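Local coordinates for protein glycerol dehydrogenase (Bacillus coagulans, PDB 6CSJ) that probably oxidises glycerol and related polyols with NAD as cofactor, and in this double-mutant form has acquired D-lactate dehydrogenase activity, at residues T189-R194 with S245-L250; L260-E265 with R323-L328. The protein carries 2 engineered substitutions. One frame throughout, in Å; residues are numbered along the deposited sequence.

Contact 1. Residues T189-R194 with S245-L250. Engineered in segment 245-250: Ser245 (natural residue Phe).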
loop_
_atom_site.group_PDB
_atom_site.type_symbol
_atom_site.label_atom_id
_atom_site.label_comp_id
_atom_site.label_asym_id
_atom_site.label_seq_id
_atom_site.Cartn_x
_atom_site.Cartn_y
_atom_site.Cartn_z
ATOM N N THR A 189 -7.205 -10.267 -11.989
ATOM C CA THR A 189 -6.685 -9.263 -11.063
ATOM C C THR A 189 -7.763 -8.235 -10.663
ATOM O O THR A 189 -8.857 -8.217 -11.245
ATOM C CB THR A 189 -5.492 -8.538 -11.723
ATOM O OG1 THR A 189 -5.947 -7.695 -12.797
ATOM C CG2 THR A 189 -4.508 -9.552 -12.290
ATOM N N MET A 190 -7.443 -7.369 -9.699
ATOM C CA MET A 190 -8.296 -6.203 -9.384
ATOM C C MET A 190 -8.555 -5.288 -10.597
ATOM O O MET A 190 -9.594 -4.643 -10.675
ATOM C CB MET A 190 -7.701 -5.357 -8.237
ATOM C CG MET A 190 -7.741 -5.970 -6.849
ATOM S SD MET A 190 -9.414 -6.405 -6.320
ATOM C CE MET A 190 -10.269 -4.821 -6.235
ATOM N N ALA A 191 -7.619 -5.232 -11.538
ATOM C CA ALA A 191 -7.822 -4.497 -12.791
ATOM C C ALA A 191 -8.887 -5.119 -13.709
ATOM O O ALA A 191 -9.295 -4.481 -14.678
ATOM C CB ALA A 191 -6.504 -4.360 -13.542
ATOM N N GLY A 192 -9.284 -6.371 -13.445
ATOM C CA GLY A 192 -10.472 -6.972 -14.064
ATOM C C GLY A 192 -10.238 -7.960 -15.196
ATOM O O GLY A 192 -11.196 -8.430 -15.814
ATOM N N GLY A 193 -8.979 -8.278 -15.486
ATOM C CA GLY A 193 -8.652 -9.265 -16.504
ATOM C C GLY A 193 -7.519 -10.161 -16.057
ATOM O O GLY A 193 -7.135 -10.163 -14.877
ATOM N N ARG A 194 -6.970 -10.893 -17.013
ATOM C CA ARG A 194 -5.752 -11.669 -16.793
ATOM C C ARG A 194 -4.508 -10.762 -16.819
ATOM O O ARG A 194 -4.588 -9.571 -17.160
ATOM C CB ARG A 194 -5.671 -12.830 -17.808
ATOM C CG ARG A 194 -6.825 -13.810 -17.643
ATOM C CD ARG A 194 -6.644 -15.084 -18.449
ATOM N NE ARG A 194 -6.511 -14.788 -19.869
ATOM C CZ ARG A 194 -5.549 -15.229 -20.694
ATOM N NH1 ARG A 194 -4.597 -16.073 -20.301
ATOM N NH2 ARG A 194 -5.582 -14.856 -21.980
ATOM N N SER A 245 0.622 -5.297 -8.002
ATOM C CA SER A 245 -0.386 -6.031 -7.245
ATOM C C SER A 245 -1.790 -5.852 -7.831
ATOM O O SER A 245 -2.500 -6.839 -8.016
ATOM C CB SER A 245 -0.336 -5.710 -5.751
ATOM O OG SER A 245 -0.464 -4.333 -5.535
ATOM N N GLU A 246 -2.176 -4.624 -8.155
ATOM C CA GLU A 246 -3.509 -4.374 -8.711
ATOM C C GLU A 246 -3.710 -4.983 -10.104
ATOM O O GLU A 246 -4.783 -5.506 -10.374
ATOM C CB GLU A 246 -3.833 -2.869 -8.741
ATOM C CG GLU A 246 -5.286 -2.561 -9.096
ATOM C CD GLU A 246 -5.559 -1.073 -9.263
ATOM O OE1 GLU A 246 -4.874 -0.414 -10.083
ATOM O OE2 GLU A 246 -6.483 -0.562 -8.586
ATOM N N SER A 247 -2.713 -4.891 -10.983
ATOM C CA SER A 247 -2.807 -5.466 -12.337
ATOM C C SER A 247 -2.092 -6.820 -12.508
ATOM O O SER A 247 -2.149 -7.411 -13.599
ATOM C CB SER A 247 -2.305 -4.468 -13.391
ATOM O OG SER A 247 -3.112 -3.291 -13.424
ATOM N N GLY A 248 -1.425 -7.307 -11.453
ATOM C CA GLY A 248 -0.776 -8.631 -11.476
ATOM C C GLY A 248 -1.425 -9.688 -10.595
ATOM O O GLY A 248 -1.280 -10.873 -10.867
ATOM N N GLY A 249 -2.119 -9.266 -9.536
ATOM C CA GLY A 249 -2.960 -10.154 -8.736
ATOM C C GLY A 249 -2.482 -10.247 -7.307
ATOM O O GLY A 249 -1.283 -10.219 -7.047
ATOM N N LEU A 250 -3.422 -10.353 -6.374
ATOM C CA LEU A 250 -3.112 -10.709 -4.996
ATOM C C LEU A 250 -3.345 -12.225 -4.814
ATOM O O LEU A 250 -3.980 -12.876 -5.656
ATOM C CB LEU A 250 -3.971 -9.899 -4.019
ATOM C CG LEU A 250 -3.791 -8.374 -3.967
ATOM C CD1 LEU A 250 -4.153 -7.661 -5.254
ATOM C CD2 LEU A 250 -4.695 -7.872 -2.863
HETATM O O HOH W 1 -5.143 -7.527 -8.132
#

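Contact 2. Residues L260-E265 with R323-L328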
loop_
_atom_site.group_PDB
_atom_site.type_symbol
_atom_site.label_atom_id
_atom_site.label_comp_id
_atom_site.label_asym_id
_atom_site.label_seq_id
_atom_site.Cartn_x
_atom_site.Cartn_y
_atom_site.Cartn_z
ATOM N N LEU A 260 -4.827 -12.560 9.941
ATOM C CA LEU A 260 -4.096 -12.219 11.161
ATOM C C LEU A 260 -4.816 -11.210 12.070
ATOM O O LEU A 260 -4.446 -11.077 13.240
ATOM C CB LEU A 260 -2.674 -11.734 10.829
ATOM C CG LEU A 260 -1.708 -12.892 10.418
ATOM C CD1 LEU A 260 -0.484 -12.372 9.725
ATOM C CD2 LEU A 260 -1.253 -13.698 11.614
ATOM N N THR A 261 -5.853 -10.525 11.546
ATOM C CA THR A 261 -6.679 -9.602 12.356
ATOM C C THR A 261 -7.294 -10.299 13.590
ATOM O O THR A 261 -7.521 -9.668 14.610
ATOM C CB THR A 261 -7.801 -8.946 11.528
ATOM O OG1 THR A 261 -8.315 -7.847 12.269
ATOM C CG2 THR A 261 -8.921 -9.926 11.269
ATOM N N VAL A 262 -7.555 -11.601 13.467
ATOM C CA VAL A 262 -7.995 -12.466 14.571
ATOM C C VAL A 262 -7.055 -12.397 15.780
ATOM O O VAL A 262 -7.512 -12.454 16.914
ATOM C CB VAL A 262 -8.104 -13.944 14.100
ATOM C CG1 VAL A 262 -8.285 -14.908 15.274
ATOM C CG2 VAL A 262 -9.233 -14.116 13.084
ATOM N N LEU A 263 -5.750 -12.326 15.536
ATOM C CA LEU A 263 -4.762 -12.169 16.607
ATOM C C LEU A 263 -4.632 -10.691 17.021
ATOM O O LEU A 263 -4.020 -9.884 16.317
ATOM C CB LEU A 263 -3.412 -12.739 16.168
ATOM C CG LEU A 263 -3.405 -14.217 15.786
ATOM C CD1 LEU A 263 -2.048 -14.641 15.266
ATOM C CD2 LEU A 263 -3.784 -15.096 16.986
ATOM N N GLU A 264 -5.226 -10.367 18.166
ATOM C CA GLU A 264 -5.289 -8.994 18.696
ATOM C C GLU A 264 -3.910 -8.356 18.912
ATOM O O GLU A 264 -3.723 -7.170 18.640
ATOM C CB GLU A 264 -6.098 -8.970 20.015
ATOM C CG GLU A 264 -5.664 -9.979 21.073
ATOM C CD GLU A 264 -6.820 -10.557 21.886
ATOM O OE1 GLU A 264 -7.887 -10.927 21.335
ATOM O OE2 GLU A 264 -6.634 -10.642 23.097
ATOM N N GLU A 265 -2.950 -9.155 19.382
ATOM C CA GLU A 265 -1.545 -8.706 19.529
ATOM C C GLU A 265 -0.904 -8.146 18.240
ATOM O O GLU A 265 0.060 -7.389 18.329
ATOM C CB GLU A 265 -0.634 -9.833 20.053
ATOM C CG GLU A 265 -1.134 -10.698 21.183
ATOM C CD GLU A 265 -1.608 -12.080 20.730
ATOM O OE1 GLU A 265 -2.675 -12.200 20.068
ATOM O OE2 GLU A 265 -0.922 -13.050 21.067
ATOM N N ARG A 323 -6.029 -21.551 14.020
ATOM C CA ARG A 323 -7.071 -22.137 13.151
ATOM C C ARG A 323 -8.013 -21.057 12.625
ATOM O O ARG A 323 -8.381 -21.073 11.447
ATOM C CB ARG A 323 -7.919 -23.183 13.891
ATOM C CG ARG A 323 -7.193 -24.439 14.324
ATOM C CD ARG A 323 -7.244 -25.547 13.304
ATOM N NE ARG A 323 -6.238 -26.569 13.613
ATOM C CZ ARG A 323 -5.685 -27.412 12.736
ATOM N NH1 ARG A 323 -6.020 -27.394 11.439
ATOM N NH2 ARG A 323 -4.776 -28.282 13.166
ATOM N N LYS A 324 -8.422 -20.140 13.506
ATOM C CA LYS A 324 -9.310 -19.039 13.110
ATOM C C LYS A 324 -8.632 -18.128 12.079
ATOM O O LYS A 324 -9.280 -17.702 11.105
ATOM C CB LYS A 324 -9.779 -18.223 14.317
ATOM C CG LYS A 324 -10.744 -18.928 15.258
ATOM C CD LYS A 324 -10.895 -18.105 16.543
ATOM C CE LYS A 324 -11.393 -18.914 17.751
ATOM N NZ LYS A 324 -12.822 -19.272 17.560
ATOM N N VAL A 325 -7.338 -17.858 12.283
ATOM C CA VAL A 325 -6.535 -17.113 11.300
ATOM C C VAL A 325 -6.598 -17.794 9.922
ATOM O O VAL A 325 -6.853 -17.139 8.908
ATOM C CB VAL A 325 -5.055 -16.965 11.744
ATOM C CG1 VAL A 325 -4.200 -16.377 10.628
ATOM C CG2 VAL A 325 -4.927 -16.101 12.997
ATOM N N ALA A 326 -6.378 -19.105 9.905
ATOM C CA ALA A 326 -6.426 -19.889 8.677
ATOM C C ALA A 326 -7.810 -19.909 8.037
ATOM O O ALA A 326 -7.932 -19.794 6.811
ATOM C CB ALA A 326 -5.954 -21.313 8.950
ATOM N N GLU A 327 -8.842 -20.068 8.866
ATOM C CA GLU A 327 -10.239 -20.062 8.390
ATOM C C GLU A 327 -10.605 -18.723 7.769
ATOM O O GLU A 327 -11.151 -18.690 6.657
ATOM C CB GLU A 327 -11.228 -20.452 9.501
ATOM C CG GLU A 327 -11.633 -21.933 9.477
ATOM C CD GLU A 327 -11.573 -22.613 10.843
ATOM O OE1 GLU A 327 -12.046 -22.016 11.841
ATOM O OE2 GLU A 327 -11.049 -23.750 10.908
ATOM N N LEU A 328 -10.263 -17.626 8.450
ATOM C CA LEU A 328 -10.532 -16.291 7.910
ATOM C C LEU A 328 -9.746 -16.029 6.618
ATOM O O LEU A 328 -10.275 -15.393 5.698
ATOM C CB LEU A 328 -10.266 -15.196 8.961
ATOM C CG LEU A 328 -10.665 -13.745 8.620
ATOM C CD1 LEU A 328 -12.099 -13.586 8.142
ATOM C CD2 LEU A 328 -10.428 -12.876 9.857
#

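Contact 1. Residues T189-R194 with S245-L250
A type I beta turn, Thr189 to Gly192, rests on the C-terminal end of helix 228-248, and its backbone serves Glu246 O. Ala191 N donates to Glu246 O at 3.1 Å, approaching from 31° out of the carbonyl plane. One water links the two segments: it accepts from Met190 N (2.8 Å) and donates to Glu246 O and to the backbone O of the engineered Ser245. Thr189 turns its OG1 between its own N and carbonyl carbon (chi1 70°), where it receives a weak bond from Ala191 N, while CG2 lies on the helix end, 3.4 Å from Ser247 O. A glycine in place of this threonine would probably open a gap beside Ser247 and Gly248 and leave Ala191 N without its second, weak acceptor. Gly249 suits the helix exit because its positive phi would press a side chain against Gly248 O. Small Ala191 brings CB to 3.6 Å from Ser247 OG, itself bonded to Thr6 N. Glu246 passes its CG by Met190 CB (3.8 Å) and sends its carboxylate to Ala126 N and Asn146. The loop between helices 175-185 and 197-221 is thus set against helix 228-248, beside the segments flanking strands 10-14 and 127-131.

Contact 2. Residues L260-E265 with R323-L328
Val325 meets Leu260, Val262 and Leu263 through methyl groups; no side-chain ring, amide or carboxylate meets another across this contact, and the flat groups here are peptide units, with Leu260 N facing a methyl of Val325. The fork of Val325 divides the work. CG1, anti to the backbone N (chi1 172°), lies 3.9 Å from Leu260 N and 4.1 Å from Leu260 CD2. CG2 sits against Leu263 CG at 3.7 Å, the two side chains crossing at about a right angle, and also lies 4.0 Å from Val262 CB. Val262 in turn fits between residues one helical turn apart: its CG1 touches Lys324 CB at 3.8 Å, and its CG2 touches Leu328 CD2 at 3.7 Å, running past that leucine in the opposite direction. A beta-branched residue suits this place, since its two methyls reach both neighbours at once. Leu328 CD2 also meets Thr261 CG2 (3.6 Å), at the more open side of the contact. Lys324 contributes its CB here, while its amine leads away. The turn from Leu260 to Leu263 is closed by a backbone bond from Leu263 N to Leu260 O and steadied by Thr266 and His267, which bond to its carbonyls. Leu260 and Leu263 continue onto Leu312 and Val314 in the loop before helix 319-329. That helix packs Val325 on Ile352 and sets Arg323 in a cation-pi contact with Tyr349, both of helix 345-365.

How the contacts relate
After the parallel sheet built by the N-terminal part, the chain enters the helical region in which both contacts lie. Contact 1 closes first: from the loop after helix 175-185 the chain runs through helices 197-221 and 228-248 and returns at 245-250. Helix 252-259 then leads to contact 2, which bridges 57 residues, including helices 271-285 and 290-303, before helix 319-329 comes back to residues 260-265. The loops follow in series, neither nested nor crossed, and the contacts do not touch: their centres are 25 Å apart and their nearest atoms about 13 Å. Contact 1 holds a loop to a helix end near the N-terminal segment; contact 2 joins the turn after helix 252-259 to helix 319-329, which leans on the C-terminal helix 345-365.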